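Long-range contacts in Rab GDP dissociation inhibitor alpha (Naegleria fowleri, PDB 6C87), which probably binds prenylated, GDP-bound Rab GTPases, slows their release of nucleotide and recycles them between membranes and cytosol: residues I312-H317 against E389-I394; D342-V347 against I363-V368. All blocks are in the same frame, centred on the assembly; numbering follows the deposited sequence.

In the fold
Both contacts are antiparallel strand pairings in one large mixed sheet, and contact 2 is nested within the chain loop that contact 1 closes. Strands 302-315 and 360-367 are neighbours there, so the two pairings are joined side by side: Ile-312 CG2 of contact 1 packs 3.8 Å from Ile-363 CD1 of contact 2, and the centres lie about 12 Å apart. Contact 2 is the deeper, with every touching residue buried, and a threonine hydroxyl and a water finish its backbone pairing. Contact 1, its centre about 19 Å from that of the chain, is still mostly buried; isoleucines and an aromatic ring line one face, while Glu-389 and Lys-390 bring charge to its border.

Contact 1 (I312-H317 against E389-I394); sequences ICILSH and EKFVYI
Ile-312 and Phe-391 form an antiparallel hydrogen-bonded pair. Ile-312 N donates to Phe-391 O at 2.8 Å, and Phe-391 N returns a bond to Ile-312 O at 2.8 Å. The packing is closest on the face that carries these two side chains and Ile-314. A chi1 of -51° sets CG of Phe-391 beside its own backbone N, and the ring lies next to the isoleucines: Ile-314 CD1 meets the ring edge at CE2, 4.1 Å away, and Ile-312 CB stands 4.3 Å from CD2. Ile-312 CD1 reaches Tyr-393 CB at 4.3 Å. Strands 302-315 and 389-400 are joined within the mixed sheet of this GDP dissociation inhibitor, and helix 56-64 packs on the same face, where Phe-63 meets the Phe-391 ring with planes at about 45°. Glu-389 starts on this face too, at its partly exposed end; its backbone O accepts from Ile-314 N at 2.9 Å, while its carboxylate turns off to a salt bridge with Arg-64. Between these segments the other face is sparser. There Cys-313 and Lys-390 make a non-hydrogen-bonded pair whose side chains barely meet, SG to CG at 4.3 Å, before the partly exposed lysine runs away from strand 302-315.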
loop_
_atom_site.group_PDB
_atom_site.type_symbol
_atom_site.label_atom_id
_atom_site.label_comp_id
_atom_site.label_asym_id
_atom_site.label_seq_id
_atom_site.Cartn_x
_atom_site.Cartn_y
_atom_site.Cartn_z
ATOM N N ILE A 312 -38.267 11.271 -17.173
ATOM C CA ILE A 312 -37.611 12.556 -17.354
ATOM C C ILE A 312 -38.703 13.611 -17.457
ATOM O O ILE A 312 -39.597 13.510 -18.309
ATOM C CB ILE A 312 -36.688 12.522 -18.584
ATOM C CG1 ILE A 312 -35.685 11.372 -18.415
ATOM C CG2 ILE A 312 -35.957 13.833 -18.774
ATOM C CD1 ILE A 312 -34.932 10.989 -19.675
ATOM N N CYS A 313 -38.666 14.586 -16.546
ATOM C CA CYS A 313 -39.724 15.577 -16.391
ATOM C C CYS A 313 -39.180 16.984 -16.568
ATOM O O CYS A 313 -38.190 17.358 -15.927
ATOM C CB CYS A 313 -40.396 15.462 -15.021
ATOM S SG CYS A 313 -40.934 13.804 -14.602
ATOM N N ILE A 314 -39.827 17.755 -17.434
ATOM C CA ILE A 314 -39.546 19.176 -17.578
ATOM C C ILE A 314 -40.540 19.956 -16.729
ATOM O O ILE A 314 -41.761 19.840 -16.913
ATOM C CB ILE A 314 -39.604 19.617 -19.044
ATOM C CG1 ILE A 314 -38.573 18.815 -19.847
ATOM C CG2 ILE A 314 -39.369 21.126 -19.127
ATOM C CD1 ILE A 314 -38.571 19.097 -21.333
ATOM N N LEU A 315 -40.017 20.767 -15.816
ATOM C CA LEU A 315 -40.834 21.550 -14.906
ATOM C C LEU A 315 -40.614 23.029 -15.172
ATOM O O LEU A 315 -39.527 23.450 -15.580
ATOM C CB LEU A 315 -40.496 21.227 -13.443
ATOM C CG LEU A 315 -40.422 19.747 -13.045
ATOM C CD1 LEU A 315 -40.076 19.597 -11.576
ATOM C CD2 LEU A 315 -41.748 19.061 -13.343
ATOM N N SER A 316 -41.660 23.814 -14.934
ATOM C CA SER A 316 -41.588 25.267 -14.969
ATOM C C SER A 316 -41.626 25.856 -13.563
ATOM O O SER A 316 -42.045 27.000 -13.365
ATOM C CB SER A 316 -42.718 25.829 -15.825
ATOM O OG SER A 316 -42.396 25.701 -17.196
ATOM N N HIS A 317 -41.187 25.076 -12.578
ATOM C CA HIS A 317 -41.261 25.471 -11.181
ATOM C C HIS A 317 -40.285 24.617 -10.392
ATOM O O HIS A 317 -40.013 23.480 -10.780
ATOM C CB HIS A 317 -42.688 25.292 -10.634
ATOM C CG HIS A 317 -43.164 23.874 -10.656
ATOM N ND1 HIS A 317 -42.840 22.964 -9.673
ATOM C CD2 HIS A 317 -43.931 23.205 -11.549
ATOM C CE1 HIS A 317 -43.381 21.794 -9.961
ATOM N NE2 HIS A 317 -44.053 21.913 -11.093
ATOM N N GLU A 389 -43.742 18.340 -19.572
ATOM C CA GLU A 389 -43.474 17.214 -20.455
ATOM C C GLU A 389 -42.830 16.100 -19.660
ATOM O O GLU A 389 -42.038 16.352 -18.744
ATOM C CB GLU A 389 -42.571 17.566 -21.647
ATOM C CG GLU A 389 -43.257 18.327 -22.747
ATOM C CD GLU A 389 -44.251 17.475 -23.515
ATOM O OE1 GLU A 389 -44.262 16.238 -23.317
ATOM O OE2 GLU A 389 -45.003 18.047 -24.335
ATOM N N LYS A 390 -43.208 14.870 -20.002
ATOM C CA LYS A 390 -42.750 13.678 -19.310
ATOM C C LYS A 390 -42.320 12.637 -20.338
ATOM O O LYS A 390 -43.066 12.339 -21.279
ATOM C CB LYS A 390 -43.866 13.148 -18.403
ATOM C CG LYS A 390 -43.489 11.952 -17.589
ATOM C CD LYS A 390 -44.666 11.391 -16.807
ATOM C CE LYS A 390 -45.877 11.175 -17.702
ATOM N NZ LYS A 390 -46.751 10.119 -17.138
ATOM N N PHE A 391 -41.134 12.065 -20.146
ATOM C CA PHE A 391 -40.609 11.035 -21.035
ATOM C C PHE A 391 -40.279 9.782 -20.239
ATOM O O PHE A 391 -39.510 9.845 -19.274
ATOM C CB PHE A 391 -39.349 11.501 -21.759
ATOM C CG PHE A 391 -39.489 12.822 -22.434
ATOM C CD1 PHE A 391 -40.038 12.907 -23.711
ATOM C CD2 PHE A 391 -39.061 13.984 -21.802
ATOM C CE1 PHE A 391 -40.159 14.130 -24.355
ATOM C CE2 PHE A 391 -39.179 15.218 -22.438
ATOM C CZ PHE A 391 -39.731 15.288 -23.722
ATOM N N VAL A 392 -40.835 8.648 -20.659
ATOM C CA VAL A 392 -40.587 7.371 -19.992
ATOM C C VAL A 392 -39.428 6.662 -20.684
ATOM O O VAL A 392 -39.506 6.335 -21.873
ATOM C CB VAL A 392 -41.841 6.486 -19.983
ATOM C CG1 VAL A 392 -41.514 5.148 -19.350
ATOM C CG2 VAL A 392 -42.947 7.163 -19.204
ATOM N N TYR A 393 -38.366 6.402 -19.929
ATOM C CA TYR A 393 -37.128 5.834 -20.457
ATOM C C TYR A 393 -36.796 4.577 -19.653
ATOM O O TYR A 393 -36.252 4.661 -18.547
ATOM C CB TYR A 393 -36.005 6.866 -20.388
ATOM C CG TYR A 393 -34.712 6.453 -21.051
ATOM C CD1 TYR A 393 -34.704 5.831 -22.294
ATOM C CD2 TYR A 393 -33.495 6.689 -20.430
ATOM C CE1 TYR A 393 -33.516 5.459 -22.899
ATOM C CE2 TYR A 393 -32.302 6.330 -21.028
ATOM C CZ TYR A 393 -32.317 5.710 -22.259
ATOM O OH TYR A 393 -31.120 5.346 -22.844
ATOM N N ILE A 394 -37.124 3.413 -20.205
ATOM C CA ILE A 394 -36.902 2.127 -19.553
ATOM C C ILE A 394 -35.752 1.408 -20.251
ATOM O O ILE A 394 -35.718 1.321 -21.488
ATOM C CB ILE A 394 -38.183 1.280 -19.570
ATOM C CG1 ILE A 394 -39.327 2.079 -18.945
ATOM C CG2 ILE A 394 -37.960 -0.028 -18.827
ATOM C CD1 ILE A 394 -40.685 1.454 -19.134
#

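Contact 2 (D342-V347 against I363-V368); sequences DIYCCV and IVSTTV
Tyr-344 and Ser-365 are tied by two main-chain hydrogen bonds, Tyr-344 N to Ser-365 O and Ser-365 N to Tyr-344 O, each 2.8 Å long. Cys-346 and Ile-363 repeat the pairing less evenly: Ile-363 N donates to Cys-346 O at 3.0 Å, whereas the return bond from Cys-346 N is longer and more bent (148° at the hydrogen). At the other end Asp-342 O is gripped twice. A chi1 of -168° turns Thr-366 OG1 away from its own N and across to segment 342-347, where it donates to Asp-342 O at 2.9 Å. The donor stands 46° above the carbonyl plane, and a water that also accepts from Thr-367 N gives the second bond. Outward from this, Ser-365 OG sits 3.5 Å from Tyr-344 CB and is hydrogen-bonded to Ala-417 O, while Ser-365 O lies at the tyrosine ring edge. On the opposite face Ile-343 CG2 closes on Val-364 CG1 at 3.6 Å, Ile-343 CG1 lies against Thr-366, and Val-364 CG2 faces Cys-345 SG; helix 378-384 packs on Ile-343 and Val-364. The arrangement is a beta hairpin of strands 343-349 and 360-367, lying between strands 328-332 and 302-315 inside the large mixed sheet.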
loop_
_atom_site.group_PDB
_atom_site.type_symbol
_atom_site.label_atom_id
_atom_site.label_comp_id
_atom_site.label_asym_id
_atom_site.label_seq_id
_atom_site.Cartn_x
_atom_site.Cartn_y
_atom_site.Cartn_z
ATOM N N ASP A 342 -34.798 1.724 -3.558
ATOM C CA ASP A 342 -34.959 3.160 -3.404
ATOM C C ASP A 342 -35.343 3.794 -4.738
ATOM O O ASP A 342 -35.033 3.275 -5.811
ATOM C CB ASP A 342 -33.665 3.796 -2.884
ATOM C CG ASP A 342 -33.313 3.372 -1.461
ATOM O OD1 ASP A 342 -33.998 2.489 -0.889
ATOM O OD2 ASP A 342 -32.324 3.925 -0.921
ATOM N N ILE A 343 -36.037 4.921 -4.661
ATOM C CA ILE A 343 -36.301 5.753 -5.823
ATOM C C ILE A 343 -35.434 6.989 -5.687
ATOM O O ILE A 343 -35.291 7.542 -4.589
ATOM C CB ILE A 343 -37.777 6.163 -5.957
ATOM C CG1 ILE A 343 -38.697 4.954 -5.801
ATOM C CG2 ILE A 343 -37.995 6.832 -7.310
ATOM C CD1 ILE A 343 -40.174 5.324 -5.774
ATOM N N TYR A 344 -34.863 7.423 -6.800
ATOM C CA TYR A 344 -33.955 8.555 -6.832
ATOM C C TYR A 344 -34.545 9.621 -7.734
ATOM O O TYR A 344 -35.147 9.309 -8.768
ATOM C CB TYR A 344 -32.561 8.130 -7.326
ATOM C CG TYR A 344 -31.982 6.992 -6.520
ATOM C CD1 TYR A 344 -32.313 5.675 -6.805
ATOM C CD2 TYR A 344 -31.127 7.236 -5.446
ATOM C CE1 TYR A 344 -31.806 4.635 -6.057
ATOM C CE2 TYR A 344 -30.609 6.194 -4.690
ATOM C CZ TYR A 344 -30.956 4.893 -5.005
ATOM O OH TYR A 344 -30.459 3.838 -4.271
ATOM N N CYS A 345 -34.433 10.872 -7.305
ATOM C CA CYS A 345 -34.808 12.004 -8.143
ATOM C C CYS A 345 -33.736 13.075 -8.025
ATOM O O CYS A 345 -33.468 13.576 -6.927
ATOM C CB CYS A 345 -36.177 12.573 -7.757
ATOM S SG CYS A 345 -36.652 13.967 -8.814
ATOM N N CYS A 346 -33.125 13.426 -9.148
ATOM C CA CYS A 346 -32.199 14.545 -9.202
ATOM C C CYS A 346 -32.787 15.635 -10.082
ATOM O O CYS A 346 -33.434 15.352 -11.096
ATOM C CB CYS A 346 -30.828 14.127 -9.735
ATOM S SG CYS A 346 -30.839 13.628 -11.447
ATOM N N VAL A 347 -32.580 16.879 -9.668
ATOM C CA VAL A 347 -33.139 18.036 -10.344
ATOM C C VAL A 347 -31.989 18.932 -10.763
ATOM O O VAL A 347 -31.116 19.246 -9.949
ATOM C CB VAL A 347 -34.126 18.797 -9.445
ATOM C CG1 VAL A 347 -34.774 19.932 -10.229
ATOM C CG2 VAL A 347 -35.162 17.839 -8.874
ATOM N N ILE A 363 -35.460 14.093 -12.976
ATOM C CA ILE A 363 -35.415 12.744 -13.512
ATOM C C ILE A 363 -35.597 11.772 -12.358
ATOM O O ILE A 363 -34.860 11.827 -11.367
ATOM C CB ILE A 363 -34.118 12.497 -14.298
ATOM C CG1 ILE A 363 -34.056 13.521 -15.447
ATOM C CG2 ILE A 363 -34.083 11.067 -14.839
ATOM C CD1 ILE A 363 -32.986 13.292 -16.481
ATOM N N VAL A 364 -36.605 10.912 -12.476
ATOM C CA VAL A 364 -36.972 9.953 -11.445
ATOM C C VAL A 364 -36.507 8.577 -11.898
ATOM O O VAL A 364 -36.758 8.176 -13.041
ATOM C CB VAL A 364 -38.488 9.965 -11.188
ATOM C CG1 VAL A 364 -38.830 9.067 -10.001
ATOM C CG2 VAL A 364 -38.972 11.394 -10.974
ATOM N N SER A 365 -35.813 7.860 -11.017
ATOM C CA SER A 365 -35.238 6.585 -11.402
ATOM C C SER A 365 -35.403 5.565 -10.284
ATOM O O SER A 365 -35.265 5.888 -9.100
ATOM C CB SER A 365 -33.752 6.740 -11.760
ATOM O OG SER A 365 -32.993 7.106 -10.620
ATOM N N THR A 366 -35.671 4.324 -10.676
ATOM C CA THR A 366 -35.708 3.231 -9.724
ATOM C C THR A 366 -35.558 1.931 -10.492
ATOM O O THR A 366 -35.777 1.872 -11.704
ATOM C CB THR A 366 -37.000 3.233 -8.895
ATOM O OG1 THR A 366 -36.864 2.325 -7.795
ATOM C CG2 THR A 366 -38.198 2.830 -9.740
ATOM N N THR A 367 -35.142 0.898 -9.771
ATOM C CA THR A 367 -35.153 -0.442 -10.325
ATOM C C THR A 367 -36.596 -0.897 -10.477
ATOM O O THR A 367 -37.425 -0.674 -9.595
ATOM C CB THR A 367 -34.378 -1.397 -9.419
ATOM O OG1 THR A 367 -32.989 -1.036 -9.415
ATOM C CG2 THR A 367 -34.538 -2.847 -9.863
ATOM N N VAL A 368 -36.900 -1.512 -11.620
ATOM C CA VAL A 368 -38.261 -1.943 -11.914
ATOM C C VAL A 368 -38.579 -3.186 -11.097
ATOM O O VAL A 368 -37.819 -4.163 -11.105
ATOM C CB VAL A 368 -38.424 -2.210 -13.419
ATOM C CG1 VAL A 368 -39.818 -2.701 -13.725
ATOM C CG2 VAL A 368 -38.103 -0.950 -14.221
HETATM O O HOH W 1 -33.374 1.302 -7.077
#